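Local coordinates for protein Nrps/pks (Streptomyces albus, PDB 4OPF) that is a ketosynthase domain of the oxazolomycin assembly line that probably holds or passes on the growing acyl chain without extending it, at residues A26-L31 against A354-L359; F214-R219 against G298-D303; A253-G258 against P268-G273. One frame throughout, in Å; residues are numbered along the deposited sequence.

Contact 1. Residues A26-L31 against A354-L359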
ATOM      1  N   ALA A  26      -0.479   2.551  31.090  1.00 31.58           N
ATOM      2  CA  ALA A  26      -1.432   1.590  31.565  1.00 33.26           C
ATOM      3  C   ALA A  26      -1.323   0.262  30.774  1.00 32.83           C
ATOM      4  O   ALA A  26      -1.536  -0.815  31.315  1.00 32.68           O
ATOM      5  CB  ALA A  26      -2.849   2.162  31.536  1.00 33.53           C
ATOM      6  N   TYR A  27      -0.995   0.332  29.488  1.00 30.14           N
ATOM      7  CA  TYR A  27      -0.813  -0.858  28.714  1.00 29.21           C
ATOM      8  C   TYR A  27       0.383  -1.671  29.274  1.00 29.70           C
ATOM      9  O   TYR A  27       0.309  -2.875  29.404  1.00 30.66           O
ATOM     10  CB  TYR A  27      -0.632  -0.491  27.241  1.00 27.58           C
ATOM     11  CG  TYR A  27      -0.648  -1.605  26.261  1.00 25.39           C
ATOM     12  CD1 TYR A  27      -1.605  -2.591  26.290  1.00 27.01           C
ATOM     13  CD2 TYR A  27       0.259  -1.621  25.234  1.00 24.76           C
ATOM     14  CE1 TYR A  27      -1.597  -3.618  25.337  1.00 26.16           C
ATOM     15  CE2 TYR A  27       0.239  -2.570  24.243  1.00 23.76           C
ATOM     16  CZ  TYR A  27      -0.693  -3.573  24.295  1.00 25.59           C
ATOM     17  OH  TYR A  27      -0.632  -4.543  23.298  1.00 25.80           O
ATOM     18  N   TRP A  28       1.478  -1.015  29.570  1.00 29.69           N
ATOM     19  CA  TRP A  28       2.615  -1.668  30.141  1.00 30.96           C
ATOM     20  C   TRP A  28       2.275  -2.281  31.488  1.00 32.92           C
ATOM     21  O   TRP A  28       2.650  -3.383  31.730  1.00 33.50           O
ATOM     22  CB  TRP A  28       3.792  -0.720  30.296  1.00 31.35           C
ATOM     23  CG  TRP A  28       4.956  -1.392  30.941  1.00 33.22           C
ATOM     24  CD1 TRP A  28       5.461  -1.143  32.194  1.00 34.64           C
ATOM     25  CD2 TRP A  28       5.702  -2.497  30.421  1.00 31.47           C
ATOM     26  NE1 TRP A  28       6.504  -2.014  32.450  1.00 35.53           N
ATOM     27  CE2 TRP A  28       6.683  -2.831  31.371  1.00 33.12           C
ATOM     28  CE3 TRP A  28       5.675  -3.193  29.215  1.00 31.66           C
ATOM     29  CZ2 TRP A  28       7.592  -3.851  31.171  1.00 33.00           C
ATOM     30  CZ3 TRP A  28       6.628  -4.177  28.981  1.00 30.27           C
ATOM     31  CH2 TRP A  28       7.538  -4.518  29.964  1.00 32.62           C
ATOM     32  N   ARG A  29       1.532  -1.588  32.338  1.00 34.85           N
ATOM     33  CA  ARG A  29       1.101  -2.167  33.610  1.00 37.83           C
ATOM     34  C   ARG A  29       0.237  -3.402  33.396  1.00 38.03           C
ATOM     35  O   ARG A  29       0.456  -4.425  34.062  1.00 37.65           O
ATOM     36  CB  ARG A  29       0.373  -1.152  34.521  1.00 42.00           C
ATOM     37  CG  ARG A  29       1.351  -0.177  35.186  1.00 46.40           C
ATOM     38  CD  ARG A  29       0.744   0.739  36.231  1.00 51.06           C
ATOM     39  NE  ARG A  29      -0.440   1.481  35.774  1.00 56.30           N
ATOM     40  CZ  ARG A  29      -0.417   2.676  35.146  1.00 60.23           C
ATOM     41  NH1 ARG A  29      -1.568   3.262  34.779  1.00 56.37           N
ATOM     42  NH2 ARG A  29       0.747   3.289  34.854  1.00 60.08           N
ATOM     43  N   LEU A  30      -0.737  -3.323  32.495  1.00 34.28           N
ATOM     44  CA  LEU A  30      -1.579  -4.445  32.206  1.00 34.59           C
ATOM     45  C   LEU A  30      -0.735  -5.669  31.796  1.00 35.16           C
ATOM     46  O   LEU A  30      -0.935  -6.794  32.333  1.00 33.70           O
ATOM     47  CB  LEU A  30      -2.568  -4.105  31.088  1.00 35.26           C
ATOM     48  CG  LEU A  30      -3.509  -5.211  30.625  1.00 36.75           C
ATOM     49  CD1 LEU A  30      -4.750  -5.234  31.470  1.00 40.69           C
ATOM     50  CD2 LEU A  30      -3.960  -5.069  29.214  1.00 39.68           C
ATOM     51  N   LEU A  31       0.179  -5.474  30.851  1.00 31.81           N
ATOM     52  CA  LEU A  31       0.917  -6.591  30.305  1.00 31.53           C
ATOM     53  C   LEU A  31       1.956  -7.133  31.276  1.00 32.43           C
ATOM     54  O   LEU A  31       2.119  -8.355  31.397  1.00 32.66           O
ATOM     55  CB  LEU A  31       1.643  -6.190  29.061  1.00 32.65           C
ATOM     56  CG  LEU A  31       0.707  -5.777  27.922  1.00 33.99           C
ATOM     57  CD1 LEU A  31       1.540  -5.360  26.770  1.00 33.21           C
ATOM     58  CD2 LEU A  31      -0.324  -6.804  27.503  1.00 35.82           C
ATOM     59  N   ALA A 354      12.383  -6.308  29.582  1.00 33.96           N
ATOM     60  CA  ALA A 354      11.705  -7.306  30.348  1.00 35.87           C
ATOM     61  C   ALA A 354      10.802  -8.123  29.469  1.00 34.29           C
ATOM     62  O   ALA A 354      10.278  -7.633  28.451  1.00 33.96           O
ATOM     63  CB  ALA A 354      10.900  -6.666  31.478  1.00 37.24           C
ATOM     64  N   ILE A 355      10.591  -9.354  29.900  1.00 34.35           N
ATOM     65  CA  ILE A 355       9.633 -10.231  29.268  1.00 34.61           C
ATOM     66  C   ILE A 355       8.411 -10.299  30.151  1.00 33.91           C
ATOM     67  O   ILE A 355       8.524 -10.527  31.321  1.00 31.74           O
ATOM     68  CB  ILE A 355      10.239 -11.603  29.040  1.00 39.61           C
ATOM     69  CG1 ILE A 355      11.430 -11.404  28.085  1.00 40.54           C
ATOM     70  CG2 ILE A 355       9.174 -12.516  28.434  1.00 38.37           C
ATOM     71  CD1 ILE A 355      11.903 -12.644  27.407  1.00 44.44           C
ATOM     72  N   VAL A 356       7.244 -10.054  29.562  1.00 30.37           N
ATOM     73  CA  VAL A 356       6.000 -10.131  30.272  1.00 31.73           C
ATOM     74  C   VAL A 356       5.417 -11.542  30.305  1.00 33.46           C
ATOM     75  O   VAL A 356       5.772 -12.400  29.500  1.00 33.19           O
ATOM     76  CB  VAL A 356       4.998  -9.193  29.680  1.00 30.30           C
ATOM     77  CG1 VAL A 356       5.572  -7.808  29.660  1.00 31.16           C
ATOM     78  CG2 VAL A 356       4.565  -9.634  28.286  1.00 28.74           C
ATOM     79  N   PRO A 357       4.524 -11.783  31.266  1.00 36.10           N
ATOM     80  CA  PRO A 357       3.930 -13.115  31.357  1.00 37.73           C
ATOM     81  C   PRO A 357       3.081 -13.453  30.143  1.00 36.19           C
ATOM     82  O   PRO A 357       2.411 -12.585  29.580  1.00 35.15           O
ATOM     83  CB  PRO A 357       3.002 -13.033  32.579  1.00 39.08           C
ATOM     84  CG  PRO A 357       3.257 -11.750  33.227  1.00 39.23           C
ATOM     85  CD  PRO A 357       4.207 -10.931  32.410  1.00 37.28           C
ATOM     86  N   PHE A 358       3.083 -14.713  29.784  1.00 34.89           N
ATOM     87  CA  PHE A 358       2.104 -15.268  28.893  1.00 35.13           C
ATOM     88  C   PHE A 358       0.976 -15.912  29.693  1.00 36.39           C
ATOM     89  O   PHE A 358       1.223 -16.702  30.616  1.00 34.61           O
ATOM     90  CB  PHE A 358       2.761 -16.294  28.007  1.00 35.90           C
ATOM     91  CG  PHE A 358       1.813 -17.006  27.108  1.00 36.91           C
ATOM     92  CD1 PHE A 358       1.144 -16.331  26.115  1.00 36.01           C
ATOM     93  CD2 PHE A 358       1.573 -18.358  27.269  1.00 38.38           C
ATOM     94  CE1 PHE A 358       0.260 -16.990  25.275  1.00 35.88           C
ATOM     95  CE2 PHE A 358       0.711 -19.032  26.416  1.00 39.67           C
ATOM     96  CZ  PHE A 358       0.043 -18.344  25.418  1.00 37.78           C
ATOM     97  N   LEU A 359      -0.265 -15.592  29.334  1.00 35.77           N
ATOM     98  CA  LEU A 359      -1.427 -16.050  30.096  1.00 42.70           C
ATOM     99  C   LEU A 359      -1.947 -17.467  29.761  1.00 47.39           C
ATOM    100  O   LEU A 359      -2.218 -18.244  30.657  1.00 65.41           O
ATOM    101  CB  LEU A 359      -2.550 -15.008  30.027  1.00 41.32           C
ATOM    102  CG  LEU A 359      -2.479 -13.877  31.057  1.00 43.34           C
ATOM    103  CD1 LEU A 359      -1.144 -13.150  30.994  1.00 41.70           C
ATOM    104  CD2 LEU A 359      -3.602 -12.870  30.823  1.00 41.25           C
TER
HETATM  105  O   HOH W   1       1.101 -10.299  29.796  1.00 29.77           O

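Contact 2. Residues F214-R219 against G298-D303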
ATOM      1  N   PHE A 214      -2.628 -21.899  21.967  1.00 67.63           N
ATOM      2  CA  PHE A 214      -1.558 -22.950  22.098  1.00 68.14           C
ATOM      3  C   PHE A 214      -1.917 -24.046  23.123  1.00 67.03           C
ATOM      4  O   PHE A 214      -1.062 -24.525  23.866  1.00 68.03           O
ATOM      5  CB  PHE A 214      -0.163 -22.332  22.370  1.00 60.14           C
ATOM      6  CG  PHE A 214       0.282 -21.405  21.294  1.00 50.55           C
ATOM      7  CD1 PHE A 214       0.388 -21.850  19.980  1.00 51.36           C
ATOM      8  CD2 PHE A 214       0.545 -20.071  21.562  1.00 51.55           C
ATOM      9  CE1 PHE A 214       0.755 -20.985  18.949  1.00 48.70           C
ATOM     10  CE2 PHE A 214       0.914 -19.205  20.536  1.00 46.76           C
ATOM     11  CZ  PHE A 214       1.036 -19.674  19.233  1.00 46.13           C
ATOM     12  N   ASP A 215      -3.178 -24.468  23.033  1.00 67.65           N
ATOM     13  CA  ASP A 215      -3.948 -25.023  24.135  1.00 73.10           C
ATOM     14  C   ASP A 215      -5.204 -25.717  23.571  1.00 80.84           C
ATOM     15  O   ASP A 215      -5.837 -25.195  22.641  1.00 76.11           O
ATOM     16  CB  ASP A 215      -4.409 -23.852  25.011  1.00 72.13           C
ATOM     17  CG  ASP A 215      -5.137 -24.298  26.268  1.00 73.97           C
ATOM     18  OD1 ASP A 215      -6.261 -24.849  26.208  1.00 70.92           O
ATOM     19  OD2 ASP A 215      -4.583 -24.061  27.348  1.00 73.71           O
ATOM     20  N   ARG A 216      -5.610 -26.845  24.158  1.00 86.05           N
ATOM     21  CA  ARG A 216      -6.810 -27.600  23.690  1.00 88.13           C
ATOM     22  C   ARG A 216      -8.208 -26.923  23.778  1.00 85.97           C
ATOM     23  O   ARG A 216      -9.132 -27.344  23.077  1.00 81.01           O
ATOM     24  CB  ARG A 216      -6.907 -28.941  24.414  1.00 90.87           C
ATOM     25  CG  ARG A 216      -5.930 -29.970  23.919  1.00 90.96           C
ATOM     26  CD  ARG A 216      -6.351 -31.328  24.441  1.00 99.73           C
ATOM     27  NE  ARG A 216      -6.023 -31.563  25.867  1.00103.57           N
ATOM     28  CZ  ARG A 216      -6.830 -32.097  26.809  1.00112.72           C
ATOM     29  NH1 ARG A 216      -8.076 -32.501  26.537  1.00111.87           N
ATOM     30  NH2 ARG A 216      -6.375 -32.252  28.062  1.00112.27           N
ATOM     31  N   ARG A 217      -8.387 -25.921  24.635  1.00 87.99           N
ATOM     32  CA  ARG A 217      -9.688 -25.236  24.722  1.00 90.51           C
ATOM     33  C   ARG A 217      -9.855 -24.119  23.679  1.00 87.45           C
ATOM     34  O   ARG A 217     -10.925 -23.500  23.600  1.00 84.85           O
ATOM     35  CB  ARG A 217      -9.908 -24.695  26.132  1.00 96.23           C
ATOM     36  CG  ARG A 217     -10.101 -25.803  27.164  1.00104.46           C
ATOM     37  CD  ARG A 217      -9.819 -25.297  28.575  1.00111.24           C
ATOM     38  NE  ARG A 217      -8.391 -25.031  28.806  1.00110.36           N
ATOM     39  CZ  ARG A 217      -7.885 -24.519  29.926  1.00107.61           C
ATOM     40  NH1 ARG A 217      -8.680 -24.196  30.946  1.00107.61           N
ATOM     41  NH2 ARG A 217      -6.577 -24.325  30.027  1.00101.29           N
ATOM     42  N   ALA A 218      -8.811 -23.884  22.874  1.00 83.33           N
ATOM     43  CA  ALA A 218      -8.782 -22.778  21.882  1.00 82.02           C
ATOM     44  C   ALA A 218      -9.992 -22.733  20.908  1.00 83.00           C
ATOM     45  O   ALA A 218     -10.225 -23.675  20.139  1.00 74.47           O
ATOM     46  CB  ALA A 218      -7.453 -22.790  21.109  1.00 76.13           C
ATOM     47  N   ARG A 219     -10.721 -21.608  20.953  1.00 89.21           N
ATOM     48  CA  ARG A 219     -11.980 -21.381  20.218  1.00 95.74           C
ATOM     49  C   ARG A 219     -12.030 -20.023  19.451  1.00 92.17           C
ATOM     50  O   ARG A 219     -13.123 -19.549  19.117  1.00 89.04           O
ATOM     51  CB  ARG A 219     -13.164 -21.410  21.226  1.00106.35           C
ATOM     52  CG  ARG A 219     -14.037 -22.668  21.225  1.00111.35           C
ATOM     53  CD  ARG A 219     -15.500 -22.343  21.552  1.00119.51           C
ATOM     54  NE  ARG A 219     -16.184 -21.662  20.437  1.00122.66           N
ATOM     55  CZ  ARG A 219     -16.728 -20.439  20.465  1.00122.27           C
ATOM     56  NH1 ARG A 219     -16.720 -19.695  21.568  1.00123.10           N
ATOM     57  NH2 ARG A 219     -17.303 -19.954  19.369  1.00120.47           N
ATOM     58  N   GLY A 298      -5.406 -19.261  17.784  1.00 36.54           N
ATOM     59  CA  GLY A 298      -6.355 -19.770  18.763  1.00 41.28           C
ATOM     60  C   GLY A 298      -7.162 -20.943  18.228  1.00 43.91           C
ATOM     61  O   GLY A 298      -8.362 -21.084  18.477  1.00 44.39           O
ATOM     62  N   SER A 299      -6.488 -21.798  17.488  1.00 42.50           N
ATOM     63  CA  SER A 299      -7.091 -22.978  16.972  1.00 44.82           C
ATOM     64  C   SER A 299      -5.951 -23.978  16.767  1.00 44.21           C
ATOM     65  O   SER A 299      -4.845 -23.600  16.379  1.00 42.59           O
ATOM     66  CB  SER A 299      -7.808 -22.620  15.680  1.00 46.79           C
ATOM     67  OG  SER A 299      -8.635 -23.686  15.314  1.00 55.98           O
ATOM     68  N   GLN A 300      -6.196 -25.230  17.104  1.00 43.72           N
ATOM     69  CA  GLN A 300      -5.165 -26.245  17.218  1.00 47.97           C
ATOM     70  C   GLN A 300      -4.301 -26.388  15.971  1.00 42.02           C
ATOM     71  O   GLN A 300      -3.071 -26.433  16.052  1.00 38.80           O
ATOM     72  CB  GLN A 300      -5.831 -27.603  17.512  1.00 57.83           C
ATOM     73  CG  GLN A 300      -4.972 -28.849  17.293  1.00 68.59           C
ATOM     74  CD  GLN A 300      -4.198 -29.298  18.536  1.00 84.16           C
ATOM     75  OE1 GLN A 300      -2.972 -29.185  18.576  1.00 95.15           O
ATOM     76  NE2 GLN A 300      -4.910 -29.842  19.541  1.00 88.82           N
ATOM     77  N   ILE A 301      -4.929 -26.514  14.822  1.00 41.52           N
ATOM     78  CA  ILE A 301      -4.149 -26.767  13.595  1.00 43.04           C
ATOM     79  C   ILE A 301      -3.254 -25.609  13.177  1.00 37.32           C
ATOM     80  O   ILE A 301      -2.065 -25.819  12.965  1.00 35.19           O
ATOM     81  CB  ILE A 301      -5.061 -27.226  12.465  1.00 49.10           C
ATOM     82  CG1 ILE A 301      -5.223 -28.718  12.645  1.00 54.22           C
ATOM     83  CG2 ILE A 301      -4.525 -26.915  11.063  1.00 49.52           C
ATOM     84  CD1 ILE A 301      -6.525 -29.166  12.089  1.00 59.78           C
ATOM     85  N   PRO A 302      -3.800 -24.393  13.099  1.00 35.38           N
ATOM     86  CA  PRO A 302      -2.896 -23.302  12.769  1.00 34.61           C
ATOM     87  C   PRO A 302      -1.894 -23.020  13.885  1.00 34.28           C
ATOM     88  O   PRO A 302      -0.776 -22.652  13.590  1.00 31.94           O
ATOM     89  CB  PRO A 302      -3.812 -22.107  12.535  1.00 36.15           C
ATOM     90  CG  PRO A 302      -5.167 -22.550  12.909  1.00 37.69           C
ATOM     91  CD  PRO A 302      -5.210 -24.032  12.949  1.00 37.11           C
ATOM     92  N   ASP A 303      -2.258 -23.224  15.153  1.00 33.09           N
ATOM     93  CA  ASP A 303      -1.325 -22.962  16.225  1.00 32.46           C
ATOM     94  C   ASP A 303      -0.154 -23.945  16.169  1.00 33.40           C
ATOM     95  O   ASP A 303       1.012 -23.585  16.371  1.00 31.14           O
ATOM     96  CB  ASP A 303      -2.025 -23.087  17.572  1.00 37.97           C
ATOM     97  CG  ASP A 303      -2.962 -21.882  17.899  1.00 41.44           C
ATOM     98  OD1 ASP A 303      -2.928 -20.837  17.203  1.00 40.26           O
ATOM     99  OD2 ASP A 303      -3.745 -22.023  18.880  1.00 46.64           O
TER
HETATM  100  O   HOH W   2      -4.259 -24.019  20.205  1.00 53.44           O

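Contact 3. Residues A253-G258 against P268-G273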
ATOM      1  N   ALA A 253       8.791  -8.198   6.540  1.00 20.69           N
ATOM      2  CA  ALA A 253       8.463  -8.847   5.302  1.00 21.04           C
ATOM      3  C   ALA A 253       6.996  -9.192   5.282  1.00 21.29           C
ATOM      4  O   ALA A 253       6.398  -9.376   6.341  1.00 18.61           O
ATOM      5  CB  ALA A 253       9.246 -10.108   5.143  1.00 22.16           C
ATOM      6  N   VAL A 254       6.434  -9.251   4.067  1.00 20.30           N
ATOM      7  CA  VAL A 254       5.040  -9.555   3.828  1.00 20.19           C
ATOM      8  C   VAL A 254       4.996 -10.546   2.692  1.00 20.40           C
ATOM      9  O   VAL A 254       5.724 -10.408   1.732  1.00 20.70           O
ATOM     10  CB  VAL A 254       4.263  -8.300   3.476  1.00 22.01           C
ATOM     11  CG1 VAL A 254       2.820  -8.607   3.028  1.00 23.69           C
ATOM     12  CG2 VAL A 254       4.240  -7.371   4.665  1.00 21.77           C
ATOM     13  N   ASN A 255       4.093 -11.502   2.741  1.00 19.10           N
ATOM     14  CA  ASN A 255       3.890 -12.381   1.588  1.00 19.55           C
ATOM     15  C   ASN A 255       2.433 -12.840   1.613  1.00 20.28           C
ATOM     16  O   ASN A 255       1.600 -12.284   2.357  1.00 20.81           O
ATOM     17  CB  ASN A 255       4.922 -13.546   1.540  1.00 20.78           C
ATOM     18  CG  ASN A 255       4.662 -14.643   2.596  1.00 22.80           C
ATOM     19  OD1 ASN A 255       3.638 -14.668   3.247  1.00 22.45           O
ATOM     20  ND2 ASN A 255       5.581 -15.565   2.713  1.00 22.55           N
ATOM     21  N   ASN A 256       2.101 -13.776   0.751  1.00 20.73           N
ATOM     22  CA  ASN A 256       0.748 -14.279   0.631  1.00 22.30           C
ATOM     23  C   ASN A 256       0.789 -15.800   0.581  1.00 22.82           C
ATOM     24  O   ASN A 256       1.653 -16.383  -0.063  1.00 21.89           O
ATOM     25  CB  ASN A 256       0.109 -13.809  -0.678  1.00 23.79           C
ATOM     26  CG  ASN A 256      -1.385 -13.908  -0.642  1.00 25.46           C
ATOM     27  OD1 ASN A 256      -1.956 -14.874  -1.098  1.00 24.89           O
ATOM     28  ND2 ASN A 256      -2.029 -12.900  -0.086  1.00 27.52           N
ATOM     29  N   ASP A 257      -0.219 -16.430   1.182  1.00 24.26           N
ATOM     30  CA  ASP A 257      -0.363 -17.868   1.113  1.00 24.58           C
ATOM     31  C   ASP A 257      -0.558 -18.400  -0.301  1.00 25.08           C
ATOM     32  O   ASP A 257      -0.388 -19.596  -0.567  1.00 23.44           O
ATOM     33  CB  ASP A 257      -1.603 -18.283   1.888  1.00 26.23           C
ATOM     34  CG  ASP A 257      -1.424 -18.198   3.362  1.00 28.97           C
ATOM     35  OD1 ASP A 257      -0.267 -18.213   3.824  1.00 31.04           O
ATOM     36  OD2 ASP A 257      -2.474 -18.112   4.060  1.00 34.49           O
ATOM     37  N   GLY A 258      -1.080 -17.582  -1.201  1.00 24.27           N
ATOM     38  CA  GLY A 258      -1.394 -18.131  -2.528  1.00 25.75           C
ATOM     39  C   GLY A 258      -2.639 -19.018  -2.551  1.00 28.18           C
ATOM     40  O   GLY A 258      -3.614 -18.735  -1.899  1.00 27.77           O
ATOM     41  N   PRO A 268       1.926 -23.514   5.502  1.00 28.65           N
ATOM     42  CA  PRO A 268       3.109 -23.574   6.326  1.00 27.28           C
ATOM     43  C   PRO A 268       4.345 -23.026   5.628  1.00 25.49           C
ATOM     44  O   PRO A 268       5.138 -22.324   6.230  1.00 24.47           O
ATOM     45  CB  PRO A 268       3.277 -25.079   6.592  1.00 29.01           C
ATOM     46  CG  PRO A 268       1.866 -25.631   6.495  1.00 31.17           C
ATOM     47  CD  PRO A 268       1.223 -24.818   5.407  1.00 31.35           C
ATOM     48  N   ALA A 269       4.517 -23.308   4.357  1.00 25.88           N
ATOM     49  CA  ALA A 269       5.724 -22.822   3.611  1.00 25.41           C
ATOM     50  C   ALA A 269       5.757 -21.287   3.538  1.00 25.15           C
ATOM     51  O   ALA A 269       6.828 -20.666   3.599  1.00 24.72           O
ATOM     52  CB  ALA A 269       5.733 -23.439   2.228  1.00 26.67           C
ATOM     53  N   ALA A 270       4.574 -20.651   3.462  1.00 24.21           N
ATOM     54  CA  ALA A 270       4.507 -19.195   3.390  1.00 23.40           C
ATOM     55  C   ALA A 270       4.814 -18.601   4.760  1.00 23.68           C
ATOM     56  O   ALA A 270       5.453 -17.588   4.860  1.00 23.72           O
ATOM     57  CB  ALA A 270       3.130 -18.748   2.929  1.00 23.53           C
ATOM     58  N   GLN A 271       4.402 -19.256   5.826  1.00 24.87           N
ATOM     59  CA  GLN A 271       4.771 -18.799   7.186  1.00 24.99           C
ATOM     60  C   GLN A 271       6.265 -18.916   7.450  1.00 24.61           C
ATOM     61  O   GLN A 271       6.861 -17.953   7.897  1.00 24.68           O
ATOM     62  CB  GLN A 271       3.970 -19.533   8.238  1.00 27.49           C
ATOM     63  CG  GLN A 271       2.471 -19.237   8.139  1.00 29.34           C
ATOM     64  CD  GLN A 271       1.642 -19.893   9.273  1.00 30.71           C
ATOM     65  OE1 GLN A 271       2.163 -20.342  10.289  1.00 32.57           O
ATOM     66  NE2 GLN A 271       0.366 -19.926   9.081  1.00 33.22           N
ATOM     67  N   ARG A 272       6.879 -20.038   7.089  1.00 24.79           N
ATOM     68  CA  ARG A 272       8.327 -20.131   7.140  1.00 25.31           C
ATOM     69  C   ARG A 272       8.985 -19.056   6.288  1.00 25.04           C
ATOM     70  O   ARG A 272       9.871 -18.372   6.756  1.00 25.46           O
ATOM     71  CB  ARG A 272       8.818 -21.502   6.711  1.00 25.20           C
ATOM     72  CG  ARG A 272       8.438 -22.625   7.659  1.00 27.41           C
ATOM     73  CD  ARG A 272       9.047 -23.988   7.270  1.00 28.77           C
ATOM     74  NE  ARG A 272       8.430 -24.630   6.133  1.00 28.86           N
ATOM     75  CZ  ARG A 272       7.373 -25.438   6.175  1.00 34.52           C
ATOM     76  NH1 ARG A 272       6.884 -25.965   5.064  1.00 35.32           N
ATOM     77  NH2 ARG A 272       6.768 -25.734   7.311  1.00 36.93           N
ATOM     78  N   GLY A 273       8.524 -18.888   5.058  1.00 25.17           N
ATOM     79  CA  GLY A 273       9.146 -17.975   4.137  1.00 25.36           C
ATOM     80  C   GLY A 273       9.115 -16.520   4.622  1.00 24.63           C
ATOM     81  O   GLY A 273      10.086 -15.807   4.495  1.00 23.33           O
TER
HETATM   82  O   HOH W   3      -0.519 -19.183   6.258  1.00 39.50           O

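Contact 1. Residues A26-L31 against A354-L359
Val356 stands against both Trp28 and Leu31, two neighbours on one flank of helix 24-33, and these three residues give up most of the surface that the contact buries. Its CG1 does the reaching. The methyl lies anti to the valine's own carbonyl carbon (chi1 -55°), which carries it toward the helix and sets it 3.8 Å from CZ3 of Trp28. CH2 of the same indole is just as near, so a single methyl serves the far end of the six-membered ring, approached at a slant. Trp28 gets there because its CG is anti to the backbone N (chi1 178°): the CB leaves the helix obliquely, but the long indole brings its outer end to residues 354-356. Next along, the CB of Ala354 sits near the ring plane at the indole edge, 4.3 Å from CH2, where a small methyl suffices.

Leu31 contributes backbone as much as side chain. Its CB packs 4.3 Å from CG1 of Val356, while its carbonyl O rests against CB of Val356 and, at 3.5 Å, CD of Pro357. Proline's CD lies apolar against this oxygen, and since the ring nitrogen has no hydrogen to give, the oxygen's polar partner is a water. That water lies 2.7 Å from Leu31 O and 2.6 Å from Pro357 O, placed to link helix and loop, though it has more acceptors in reach than protons to give. Trp28 also leans on Leu348 and Asn352 of helix 338-352. The contact is mainly apolar packing, with one water between the backbones, of an N-terminal helix on the extended chain that follows helix 338-352, a join between early and late parts of the ketosynthase domain, which belongs to the thiolase superfamily.

Contact 2. Residues F214-R219 against G298-D303
A carboxylate approached from above its plane is the unusual feature here: the backbone N of Phe214 donates to OD2 of Asp303 at a rather long 3.3 Å, from 55° out of the carboxylate plane. The same oxygen accepts a short bond, 2.5 Å, from a water that in turn accepts from the N of Asp215, and Ser299 N adds a weak bond. The other oxygen, OD1, uses its syn lone pair for Gly298 N at 3.0 Å. Aspartate suits the place because a short side chain on the first turn of helix 300-314, with CG beside its own backbone N (chi1 -75°), can reach both the chain leading into the helix and the loop.

The ring of Phe214 lies obliquely to this side chain, its CD1 3.6 Å from CB of Asp303, with ring and carboxylate planes 47° apart. The carbonyl O of Asp303 meets the ring edge in its plane, near CE1. With an alanine in place of Asp303, the amides of Phe214 and Gly298 would probably lose this acceptor and the water one of its ties.

Ala218 turns its CB toward Gly298, whose carbonyl O is 3.3 Å away. Ala218 closes a type I turn begun by Asp215, whose OD1 accepts from Arg217 N in an Asx turn. At the glycine's backbone angles a CB would jam against the preceding carbonyl. Gly298 and Ser299 end the loop matching the HGTGT active-site motif of thiolase-fold ketosynthases. Held by backbone N-H groups and a water, the carboxylate fastens loop to helix start without a basic side chain across the contact.

Contact 3. Residues A253-G258 against P268-G273
The end of strand 247-256 and the start of helix 268-282 run nearly antiparallel, 166° between their directions with axes 8.5 Å apart, as a helix packed on the central sheet of the thiolase-type fold. Ala270 is the first helix residue to touch residues 253-258, by methyl and by carbonyl. Its CB points at the strand and lies 3.6 Å from OD1 of Asp257, with ND2 of Asn255 a little farther off; with the CA atoms of Asp257 and Ala270 only 5.5 Å apart, a small side chain is what fits. Its carbonyl O accepts from ND2 of Asn255.

Gln271 turns its CB away from the strand, yet its long chain comes round to a water: NE2 donates to it at 3.1 Å, and the water donates to OD1 of Asp257 at 2.6 Å. Gly273, one turn beyond Ala270, has its C 4.1 Å from ND2 of Asn255; a CB here would point toward the strand and come close to that nitrogen, so bare backbone suits.

Asn402 of adjoining strand 401-408 donates to both Asn255 OD1 and Asp257 OD1, while Asn255 also packs on Arg150 of the second subunit. Asparagine fits because one end accepts from the sheet while the other donates to the helix: the Asn255 ND2 to Ala270 O bond is 3.0 Å long, nearly straight at 168°, with the acceptor 6° out of the amide plane.

Along the chain the pairs sit one within another: contact 1 joins the outermost segments, contact 2 lies between them, and contact 3 between the segments of contact 2. Centres of contacts 1 and 2 are 22 Å apart, yet they touch, through CZ of Phe358 and CD2 of Phe214 at 4.3 Å. Contacts 2 and 3 have centres 20 Å apart and nearest atoms about 5 Å apart; helix 300-314, which begins in contact 2, also packs on Pro268, Gln271 and Arg272. Contacts 1 and 3 stay about 15 Å apart at their nearest atoms. Only contact 3 reaches the second subunit; together they join an N-terminal helix, a surface loop, the central sheet and that dimer partner.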